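Local atomic coordinates of BDI_3064 protein (Parabacteroides distasonis ATCC 8503, PDB entry 5Z06), a protein that hydrolyses linear beta-1,2-glucan and beta-1,2-glucooligosaccharides of four or more glucose units, acting as an exo-type enzyme that releases sophorose from the non-reducing end. Residues S369-G374 / V380-P385; G384-G389 / A453-H458; S433-F438 / W446-D451. All blocks are in the same frame, centred on the assembly; numbering follows the deposited sequence.

Contact 1. Residues S369-G374 / V380-P385; sequences SHFIDG and VAFFGP
Phe371 drives its ring into a hollow made by Phe382 and Phe383, and with His370 these residues form an aromatic cluster where the chain folds back beyond strand 371-373. The ring is lodged in a corner, put there by a CG anti to the carbonyl carbon (chi1 -58°). Its edge points at the face of Phe383 in a T-shaped pair, with Phe371 CE2 poised over the ring centre, 3.6 Å above the plane. Phe382 meets one face of Phe371 twice: its CB makes a CH-pi contact, 3.9 Å from the Phe371 centroid, and its ring then turns an edge to that same face. On the opposite face CD2 of His370 lies toward the rim. Phe371 CB rests against Val380 CB, while Val380 CG2 fills the dip beside Asp373 CB, 3.8 Å away. Replacing Phe371 by an alanine would probably open a gap between His370 and Phe382 and leave the face of Phe383 without its edge-on partner. Met320 and Ala322 of the partner strand 320-322 also touch Phe371. Between the two backbones a water accepts from Phe371 N and donates to Val380 O. Phe371 O is gripped from opposite faces of its carbonyl plane, by Ser369 OG at 2.7 Å and by Val380 N at 3.0 Å, the latter bond nearly straight at 170°.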
loop_
_atom_site.group_PDB
_atom_site.type_symbol
_atom_site.label_atom_id
_atom_site.label_comp_id
_atom_site.label_asym_id
_atom_site.label_seq_id
_atom_site.Cartn_x
_atom_site.Cartn_y
_atom_site.Cartn_z
ATOM N N SER A 369 -0.538 -17.585 -10.917
ATOM C CA SER A 369 -0.931 -17.373 -9.541
ATOM C C SER A 369 -0.966 -15.878 -9.217
ATOM O O SER A 369 -0.443 -15.041 -9.952
ATOM C CB SER A 369 0.078 -18.034 -8.613
ATOM O OG SER A 369 1.372 -17.524 -8.840
ATOM N N HIS A 370 -1.572 -15.581 -8.082
ATOM C CA HIS A 370 -1.666 -14.245 -7.566
ATOM C C HIS A 370 -0.278 -13.716 -7.275
ATOM O O HIS A 370 0.051 -12.598 -7.633
ATOM C CB HIS A 370 -2.459 -14.275 -6.271
ATOM C CG HIS A 370 -2.868 -12.935 -5.765
ATOM N ND1 HIS A 370 -3.975 -12.782 -4.960
ATOM C CD2 HIS A 370 -2.342 -11.696 -5.932
ATOM C CE1 HIS A 370 -4.102 -11.505 -4.644
ATOM N NE2 HIS A 370 -3.137 -10.821 -5.231
ATOM N N PHE A 371 0.507 -14.537 -6.587
ATOM C CA PHE A 371 1.817 -14.147 -6.152
ATOM C C PHE A 371 2.858 -15.057 -6.738
ATOM O O PHE A 371 2.673 -16.277 -6.799
ATOM C CB PHE A 371 1.866 -14.173 -4.659
ATOM C CG PHE A 371 0.862 -13.280 -4.040
ATOM C CD1 PHE A 371 1.055 -11.902 -4.055
ATOM C CD2 PHE A 371 -0.288 -13.796 -3.450
ATOM C CE1 PHE A 371 0.117 -11.050 -3.484
ATOM C CE2 PHE A 371 -1.214 -12.956 -2.862
ATOM C CZ PHE A 371 -1.007 -11.574 -2.867
ATOM N N ILE A 372 3.935 -14.440 -7.201
ATOM C CA ILE A 372 5.077 -15.146 -7.724
ATOM C C ILE A 372 6.329 -14.545 -7.096
ATOM O O ILE A 372 6.403 -13.334 -6.831
ATOM C CB ILE A 372 5.152 -15.034 -9.244
ATOM C CG1 ILE A 372 3.768 -15.269 -9.875
ATOM C CG2 ILE A 372 6.189 -16.012 -9.778
ATOM C CD1 ILE A 372 3.697 -15.034 -11.381
ATOM N N ASP A 373 7.310 -15.395 -6.853
ATOM C CA ASP A 373 8.600 -14.938 -6.399
ATOM C C ASP A 373 9.309 -14.483 -7.664
ATOM O O ASP A 373 9.595 -15.282 -8.548
ATOM C CB ASP A 373 9.347 -16.054 -5.643
ATOM C CG ASP A 373 10.672 -15.601 -5.074
ATOM O OD1 ASP A 373 11.393 -14.816 -5.722
ATOM O OD2 ASP A 373 11.018 -16.055 -3.976
ATOM N N GLY A 374 9.570 -13.180 -7.735
ATOM C CA GLY A 374 10.184 -12.556 -8.895
ATOM C C GLY A 374 11.567 -13.061 -9.231
ATOM O O GLY A 374 11.989 -12.966 -10.357
ATOM N N VAL A 380 4.022 -18.145 -4.895
ATOM C CA VAL A 380 4.107 -17.961 -3.464
ATOM C C VAL A 380 2.675 -18.092 -2.981
ATOM O O VAL A 380 1.795 -17.403 -3.472
ATOM C CB VAL A 380 4.696 -16.569 -3.097
ATOM C CG1 VAL A 380 4.702 -16.354 -1.585
ATOM C CG2 VAL A 380 6.100 -16.423 -3.677
ATOM N N ALA A 381 2.457 -18.973 -2.015
ATOM C CA ALA A 381 1.146 -19.212 -1.438
ATOM C C ALA A 381 0.937 -18.223 -0.287
ATOM O O ALA A 381 0.707 -18.582 0.867
ATOM C CB ALA A 381 1.037 -20.661 -0.985
ATOM N N PHE A 382 0.971 -16.946 -0.648
ATOM C CA PHE A 382 0.960 -15.864 0.312
ATOM C C PHE A 382 -0.323 -15.811 1.131
ATOM O O PHE A 382 -0.272 -15.506 2.305
ATOM C CB PHE A 382 1.162 -14.535 -0.407
ATOM C CG PHE A 382 1.317 -13.366 0.515
ATOM C CD1 PHE A 382 2.374 -13.317 1.418
ATOM C CD2 PHE A 382 0.410 -12.308 0.480
ATOM C CE1 PHE A 382 2.529 -12.241 2.264
ATOM C CE2 PHE A 382 0.558 -11.228 1.324
ATOM C CZ PHE A 382 1.618 -11.194 2.217
ATOM N N PHE A 383 -1.454 -16.102 0.498
ATOM C CA PHE A 383 -2.759 -16.110 1.174
ATOM C C PHE A 383 -3.113 -17.422 1.879
ATOM O O PHE A 383 -4.209 -17.547 2.452
ATOM C CB PHE A 383 -3.880 -15.753 0.186
ATOM C CG PHE A 383 -3.924 -14.308 -0.211
ATOM C CD1 PHE A 383 -3.131 -13.332 0.404
ATOM C CD2 PHE A 383 -4.842 -13.913 -1.160
ATOM C CE1 PHE A 383 -3.230 -12.017 0.032
ATOM C CE2 PHE A 383 -4.945 -12.594 -1.530
ATOM C CZ PHE A 383 -4.132 -11.650 -0.936
ATOM N N GLY A 384 -2.207 -18.384 1.840
ATOM C CA GLY A 384 -2.385 -19.632 2.523
ATOM C C GLY A 384 -2.103 -20.768 1.578
ATOM O O GLY A 384 -2.073 -20.567 0.359
ATOM N N PRO A 385 -1.926 -21.979 2.134
ATOM C CA PRO A 385 -1.506 -23.151 1.349
ATOM C C PRO A 385 -2.532 -23.615 0.302
ATOM O O PRO A 385 -2.169 -24.300 -0.632
ATOM C CB PRO A 385 -1.268 -24.222 2.426
ATOM C CG PRO A 385 -2.241 -23.849 3.522
ATOM C CD PRO A 385 -2.218 -22.336 3.542
HETATM O O HOH W 1 -0.198 -17.016 -5.180
#

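Contact 2. Residues G384-G389 / A453-H458; sequences GPKDNG and AWVINH
Ile456 pushes the end of its side chain into the bend formed by Lys386 and Asp387, and this is the close-packed half of a contact made without a single hydrogen bond between the two segments. With CG1 anti to the carbonyl carbon (chi1 -63°) and the chain extended beyond it, CD1 is carried forward to the turn. There it sits 3.7 Å from Lys386 O and 3.8 Å from Asp387 CB, while one carbon further back CG1 lies against Lys386 CB at 3.8 Å. The methyl thus rests on backbone as much as on side chain, and the buried Asp387 lies at this inner end. His447 of strand 447-448 touches both Ile456 and Asp387, so that the isoleucine is backed by the strand.

The outer half is looser. Val455 CG1 reaches Lys386 CB at 4.0 Å, and the two side chains cross at about a right angle, meeting only near the root of the lysine. Both residues are exposed, and the extended aliphatic chain of Lys386 runs on past the valine.

What Ile456 packs against is a doubly turned piece of chain. Gly384 to Asp387 form a type I beta turn, closed by Asp387 N donating to Gly384 O at 3.0 Å, and Asp387 is itself the centre of an inverse gamma turn. Polar ties nearby hold the same bend: Pro385 O accepts from Gln452 NE2, and Asn388 ND2 bonds to Asp451 OD1. The arrangement is that of apolar loop-on-loop packing, a type I turn running into an inverse gamma turn and covered by the loop that follows strand 447-448.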
loop_
_atom_site.group_PDB
_atom_site.type_symbol
_atom_site.label_atom_id
_atom_site.label_comp_id
_atom_site.label_asym_id
_atom_site.label_seq_id
_atom_site.Cartn_x
_atom_site.Cartn_y
_atom_site.Cartn_z
ATOM N N GLY A 384 -2.207 -18.384 1.840
ATOM C CA GLY A 384 -2.385 -19.632 2.523
ATOM C C GLY A 384 -2.103 -20.768 1.578
ATOM O O GLY A 384 -2.073 -20.567 0.359
ATOM N N PRO A 385 -1.926 -21.979 2.134
ATOM C CA PRO A 385 -1.506 -23.151 1.349
ATOM C C PRO A 385 -2.532 -23.615 0.302
ATOM O O PRO A 385 -2.169 -24.300 -0.632
ATOM C CB PRO A 385 -1.268 -24.222 2.426
ATOM C CG PRO A 385 -2.241 -23.849 3.522
ATOM C CD PRO A 385 -2.218 -22.336 3.542
ATOM N N LYS A 386 -3.788 -23.217 0.425
ATOM C CA LYS A 386 -4.780 -23.531 -0.611
ATOM C C LYS A 386 -4.603 -22.693 -1.866
ATOM O O LYS A 386 -4.905 -23.146 -2.975
ATOM C CB LYS A 386 -6.192 -23.363 -0.065
ATOM C CG LYS A 386 -6.480 -24.275 1.118
ATOM C CD LYS A 386 -7.897 -24.123 1.621
ATOM C CE LYS A 386 -8.145 -25.149 2.702
ATOM N NZ LYS A 386 -9.459 -24.884 3.315
ATOM N N ASP A 387 -4.079 -21.481 -1.705
ATOM C CA ASP A 387 -3.982 -20.566 -2.824
ATOM C C ASP A 387 -2.597 -20.632 -3.377
ATOM O O ASP A 387 -1.831 -19.654 -3.337
ATOM C CB ASP A 387 -4.371 -19.129 -2.448
ATOM C CG ASP A 387 -4.338 -18.188 -3.644
ATOM O OD1 ASP A 387 -4.466 -18.671 -4.799
ATOM O OD2 ASP A 387 -4.153 -16.973 -3.420
ATOM N N ASN A 388 -2.294 -21.790 -3.941
ATOM C CA ASN A 388 -0.933 -22.112 -4.345
ATOM C C ASN A 388 -0.843 -22.410 -5.827
ATOM O O ASN A 388 0.113 -23.014 -6.285
ATOM C CB ASN A 388 -0.444 -23.286 -3.512
ATOM C CG ASN A 388 -1.075 -24.605 -3.920
ATOM O OD1 ASN A 388 -2.222 -24.648 -4.395
ATOM N ND2 ASN A 388 -0.303 -25.688 -3.796
ATOM N N GLY A 389 -1.848 -21.976 -6.583
ATOM C CA GLY A 389 -1.933 -22.278 -7.998
ATOM C C GLY A 389 -2.514 -21.099 -8.725
ATOM O O GLY A 389 -2.242 -19.950 -8.349
ATOM N N ALA A 453 -6.594 -28.884 -6.407
ATOM C CA ALA A 453 -7.656 -28.726 -7.383
ATOM C C ALA A 453 -8.556 -27.538 -7.014
ATOM O O ALA A 453 -8.031 -26.438 -6.774
ATOM C CB ALA A 453 -8.436 -30.036 -7.531
ATOM N N TRP A 454 -9.871 -27.765 -6.897
ATOM C CA TRP A 454 -10.867 -26.708 -6.734
ATOM C C TRP A 454 -11.273 -26.500 -5.278
ATOM O O TRP A 454 -12.374 -26.053 -5.017
ATOM C CB TRP A 454 -12.098 -27.027 -7.576
ATOM C CG TRP A 454 -11.727 -27.375 -8.966
ATOM C CD1 TRP A 454 -11.599 -28.632 -9.507
ATOM C CD2 TRP A 454 -11.382 -26.461 -9.985
ATOM N NE1 TRP A 454 -11.214 -28.542 -10.819
ATOM C CE2 TRP A 454 -11.082 -27.217 -11.139
ATOM C CE3 TRP A 454 -11.302 -25.064 -10.044
ATOM C CZ2 TRP A 454 -10.701 -26.626 -12.324
ATOM C CZ3 TRP A 454 -10.938 -24.472 -11.234
ATOM C CH2 TRP A 454 -10.645 -25.252 -12.359
ATOM N N VAL A 455 -10.352 -26.751 -4.347
ATOM C CA VAL A 455 -10.653 -26.643 -2.931
ATOM C C VAL A 455 -11.205 -25.263 -2.548
ATOM O O VAL A 455 -12.142 -25.197 -1.748
ATOM C CB VAL A 455 -9.449 -27.063 -2.041
ATOM C CG1 VAL A 455 -8.281 -26.083 -2.167
ATOM C CG2 VAL A 455 -9.883 -27.212 -0.589
ATOM N N ILE A 456 -10.668 -24.167 -3.114
ATOM C CA ILE A 456 -11.132 -22.834 -2.675
ATOM C C ILE A 456 -12.529 -22.577 -3.178
ATOM O O ILE A 456 -13.355 -22.050 -2.439
ATOM C CB ILE A 456 -10.200 -21.685 -3.051
ATOM C CG1 ILE A 456 -8.857 -21.899 -2.340
ATOM C CG2 ILE A 456 -10.835 -20.328 -2.666
ATOM C CD1 ILE A 456 -7.792 -20.855 -2.636
ATOM N N ASN A 457 -12.783 -22.948 -4.432
ATOM C CA ASN A 457 -14.146 -23.104 -4.944
ATOM C C ASN A 457 -14.988 -21.824 -4.905
ATOM O O ASN A 457 -16.173 -21.817 -4.533
ATOM C CB ASN A 457 -14.859 -24.254 -4.198
ATOM C CG ASN A 457 -15.816 -25.016 -5.090
ATOM O OD1 ASN A 457 -15.435 -25.539 -6.161
ATOM N ND2 ASN A 457 -17.068 -25.075 -4.670
ATOM N N HIS A 458 -14.356 -20.739 -5.315
ATOM C CA HIS A 458 -14.972 -19.436 -5.289
ATOM C C HIS A 458 -15.433 -19.153 -6.711
ATOM O O HIS A 458 -14.604 -19.011 -7.623
ATOM C CB HIS A 458 -13.942 -18.427 -4.816
ATOM C CG HIS A 458 -14.503 -17.095 -4.462
ATOM N ND1 HIS A 458 -13.850 -16.225 -3.617
ATOM C CD2 HIS A 458 -15.647 -16.475 -4.830
ATOM C CE1 HIS A 458 -14.575 -15.131 -3.473
ATOM N NE2 HIS A 458 -15.674 -15.259 -4.194
#

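Contact 3. Residues S433-F438 / W446-D451; sequences SWYKQF and WHWSPD
Trp434 presents the NE1 edge of its indole to the face of Trp448 in a T-shaped pair. The planes stand at 86°, the five-membered rings are 4.5 Å apart between centroids, and NE1 comes within 3.4 Å of Trp448 CG. Further along the same edge, Trp434 CZ2 lies 3.8 Å from Trp448 CE2, so the approach runs along the edge from NE1 to CZ2 rather than through a single atom. Tyr435 completes the first shell. Its CE2 abuts Trp448 CB at 3.3 Å, a tight fit, and its ring edge runs beside the backbone at His447 C, 3.9 Å from CE2. Trp448 CB meets the tyrosine from its place on the backbone, and with CG anti to the backbone N (chi1 176°) the indole swings out to Trp434.

Next come the groups that fix these rings. Trp434 CD1 lies over one face of Tyr435, toward the rim, so two consecutive residues of the 3-10 segment pack on each other. The hydroxyl of Tyr435 is hydrogen-bonded to Phe364 O, which fixes the far end of that ring. The neighbouring His365 stacks on Trp434 and meets Trp448 edge-to-face, and the ring of Trp454 meets both tryptophans. On the face of Trp448 opposite Trp434, toward the rim, lies Pro450 N, in the middle of an ST turn in which Asp451 N donates to Ser449 OG.

The cluster is a surface feature at the return of a short loop. The 3-10 segment that ends at Lys436 follows helix 414-428, and strand 447-448 pairs antiparallel with strand 390-391; Tyr435 also touches Leu392, so the loop is packed against the start of helix 392-408.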
loop_
_atom_site.group_PDB
_atom_site.type_symbol
_atom_site.label_atom_id
_atom_site.label_comp_id
_atom_site.label_asym_id
_atom_site.label_seq_id
_atom_site.Cartn_x
_atom_site.Cartn_y
_atom_site.Cartn_z
ATOM N N SER A 433 -11.109 -21.715 -20.139
ATOM C CA SER A 433 -12.123 -22.767 -20.086
ATOM C C SER A 433 -11.874 -23.758 -18.983
ATOM O O SER A 433 -12.818 -24.252 -18.395
ATOM C CB SER A 433 -12.220 -23.501 -21.425
ATOM O OG SER A 433 -10.944 -23.898 -21.874
ATOM N N TRP A 434 -10.606 -24.049 -18.705
ATOM C CA TRP A 434 -10.231 -24.892 -17.603
ATOM C C TRP A 434 -10.841 -24.406 -16.301
ATOM O O TRP A 434 -11.303 -25.207 -15.501
ATOM C CB TRP A 434 -8.717 -24.942 -17.419
ATOM C CG TRP A 434 -8.349 -25.735 -16.228
ATOM C CD1 TRP A 434 -8.037 -25.250 -14.991
ATOM C CD2 TRP A 434 -8.347 -27.164 -16.114
ATOM N NE1 TRP A 434 -7.810 -26.282 -14.123
ATOM C CE2 TRP A 434 -7.979 -27.472 -14.784
ATOM C CE3 TRP A 434 -8.585 -28.213 -17.012
ATOM C CZ2 TRP A 434 -7.842 -28.793 -14.326
ATOM C CZ3 TRP A 434 -8.442 -29.519 -16.562
ATOM C CH2 TRP A 434 -8.089 -29.798 -15.227
ATOM N N TYR A 435 -10.855 -23.091 -16.103
ATOM C CA TYR A 435 -11.355 -22.515 -14.853
ATOM C C TYR A 435 -12.884 -22.531 -14.692
ATOM O O TYR A 435 -13.415 -22.030 -13.699
ATOM C CB TYR A 435 -10.745 -21.121 -14.644
ATOM C CG TYR A 435 -9.325 -21.265 -14.235
ATOM C CD1 TYR A 435 -8.331 -21.520 -15.173
ATOM C CD2 TYR A 435 -8.965 -21.225 -12.894
ATOM C CE1 TYR A 435 -7.013 -21.700 -14.777
ATOM C CE2 TYR A 435 -7.642 -21.405 -12.495
ATOM C CZ TYR A 435 -6.682 -21.646 -13.439
ATOM O OH TYR A 435 -5.392 -21.819 -13.038
ATOM N N LYS A 436 -13.585 -23.088 -15.674
ATOM C CA LYS A 436 -14.977 -23.476 -15.509
ATOM C C LYS A 436 -15.169 -24.610 -14.510
ATOM O O LYS A 436 -16.244 -24.723 -13.929
ATOM C CB LYS A 436 -15.583 -23.884 -16.849
ATOM C CG LYS A 436 -15.811 -22.717 -17.797
ATOM C CD LYS A 436 -16.277 -23.161 -19.166
ATOM C CE LYS A 436 -17.638 -23.823 -19.086
ATOM N NZ LYS A 436 -18.084 -24.248 -20.427
ATOM N N GLN A 437 -14.149 -25.454 -14.338
ATOM C CA GLN A 437 -14.166 -26.589 -13.415
ATOM C C GLN A 437 -14.987 -27.732 -13.977
ATOM O O GLN A 437 -14.522 -28.856 -13.987
ATOM C CB GLN A 437 -14.634 -26.233 -11.985
ATOM C CG GLN A 437 -14.785 -27.457 -11.064
ATOM C CD GLN A 437 -14.955 -27.132 -9.589
ATOM O OE1 GLN A 437 -15.049 -25.964 -9.171
ATOM N NE2 GLN A 437 -14.978 -28.170 -8.787
ATOM N N PHE A 438 -16.214 -27.441 -14.395
ATOM C CA PHE A 438 -17.062 -28.405 -15.102
ATOM C C PHE A 438 -17.324 -27.883 -16.490
ATOM O O PHE A 438 -17.415 -26.677 -16.691
ATOM C CB PHE A 438 -18.403 -28.604 -14.373
ATOM C CG PHE A 438 -18.254 -28.772 -12.896
ATOM C CD1 PHE A 438 -17.861 -29.997 -12.360
ATOM C CD2 PHE A 438 -18.467 -27.707 -12.036
ATOM C CE1 PHE A 438 -17.704 -30.164 -11.001
ATOM C CE2 PHE A 438 -18.311 -27.873 -10.663
ATOM C CZ PHE A 438 -17.928 -29.106 -10.147
ATOM N N TRP A 446 -12.412 -18.809 -9.447
ATOM C CA TRP A 446 -11.334 -17.902 -9.099
ATOM C C TRP A 446 -9.997 -18.635 -9.120
ATOM O O TRP A 446 -9.023 -18.124 -9.690
ATOM C CB TRP A 446 -11.589 -17.275 -7.717
ATOM C CG TRP A 446 -10.916 -15.976 -7.482
ATOM C CD1 TRP A 446 -9.605 -15.706 -7.619
ATOM C CD2 TRP A 446 -11.534 -14.764 -7.044
ATOM N NE1 TRP A 446 -9.354 -14.388 -7.321
ATOM C CE2 TRP A 446 -10.518 -13.788 -6.952
ATOM C CE3 TRP A 446 -12.841 -14.411 -6.704
ATOM C CZ2 TRP A 446 -10.767 -12.475 -6.576
ATOM C CZ3 TRP A 446 -13.091 -13.103 -6.312
ATOM C CH2 TRP A 446 -12.060 -12.149 -6.254
ATOM N N HIS A 447 -9.952 -19.825 -8.526
ATOM C CA HIS A 447 -8.668 -20.478 -8.272
ATOM C C HIS A 447 -8.622 -21.883 -8.783
ATOM O O HIS A 447 -9.645 -22.558 -8.844
ATOM C CB HIS A 447 -8.365 -20.531 -6.768
ATOM C CG HIS A 447 -8.509 -19.225 -6.039
ATOM N ND1 HIS A 447 -9.683 -18.850 -5.424
ATOM C CD2 HIS A 447 -7.606 -18.261 -5.737
ATOM C CE1 HIS A 447 -9.512 -17.689 -4.813
ATOM N NE2 HIS A 447 -8.255 -17.314 -4.982
ATOM N N TRP A 448 -7.417 -22.344 -9.108
ATOM C CA TRP A 448 -7.181 -23.774 -9.285
ATOM C C TRP A 448 -5.821 -24.105 -8.741
ATOM O O TRP A 448 -4.844 -23.483 -9.134
ATOM C CB TRP A 448 -7.253 -24.213 -10.755
ATOM C CG TRP A 448 -6.915 -25.672 -10.898
ATOM C CD1 TRP A 448 -7.728 -26.710 -10.627
ATOM C CD2 TRP A 448 -5.671 -26.244 -11.327
ATOM N NE1 TRP A 448 -7.087 -27.900 -10.850
ATOM C CE2 TRP A 448 -5.823 -27.652 -11.283
ATOM C CE3 TRP A 448 -4.442 -25.707 -11.730
ATOM C CZ2 TRP A 448 -4.811 -28.537 -11.645
ATOM C CZ3 TRP A 448 -3.410 -26.590 -12.090
ATOM C CH2 TRP A 448 -3.612 -27.998 -12.049
ATOM N N SER A 449 -5.767 -25.092 -7.849
ATOM C CA SER A 449 -4.518 -25.509 -7.201
ATOM C C SER A 449 -3.959 -26.764 -7.878
ATOM O O SER A 449 -4.711 -27.685 -8.117
ATOM C CB SER A 449 -4.760 -25.801 -5.727
ATOM O OG SER A 449 -3.699 -26.565 -5.190
ATOM N N PRO A 450 -2.641 -26.800 -8.176
ATOM C CA PRO A 450 -2.053 -27.987 -8.797
ATOM C C PRO A 450 -2.199 -29.240 -7.955
ATOM O O PRO A 450 -2.250 -30.321 -8.524
ATOM C CB PRO A 450 -0.565 -27.623 -8.928
ATOM C CG PRO A 450 -0.337 -26.686 -7.811
ATOM C CD PRO A 450 -1.586 -25.835 -7.810
ATOM N N ASP A 451 -2.244 -29.103 -6.628
ATOM C CA ASP A 451 -2.329 -30.266 -5.749
ATOM C C ASP A 451 -3.649 -30.407 -4.991
ATOM O O ASP A 451 -3.941 -31.488 -4.482
ATOM C CB ASP A 451 -1.132 -30.322 -4.786
ATOM C CG ASP A 451 -1.024 -29.113 -3.855
ATOM O OD1 ASP A 451 -1.836 -28.155 -3.924
ATOM O OD2 ASP A 451 -0.082 -29.136 -3.043
#

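From the N terminus, contact 1 comes first, closing a short loop just after strand 371-373, which pairs with strand 320-322. Its second segment runs straight into contact 2 through the shared Gly384 and Pro385, and Ala381 packs against Asn388 where the two abut. Contact 2 closes a much longer loop that includes helices 392-408 and 414-428, and contact 3 is nested inside it as a short return between residues 433-438 and 446-451. Asn388 OD1 to Ser449 OG and His458 O to Trp446 N, both probable hydrogen bonds, join contacts 2 and 3. Together the three connect strand 371-373 to the 390-391/447-448 strand pair, all on the same side of the chain's centre.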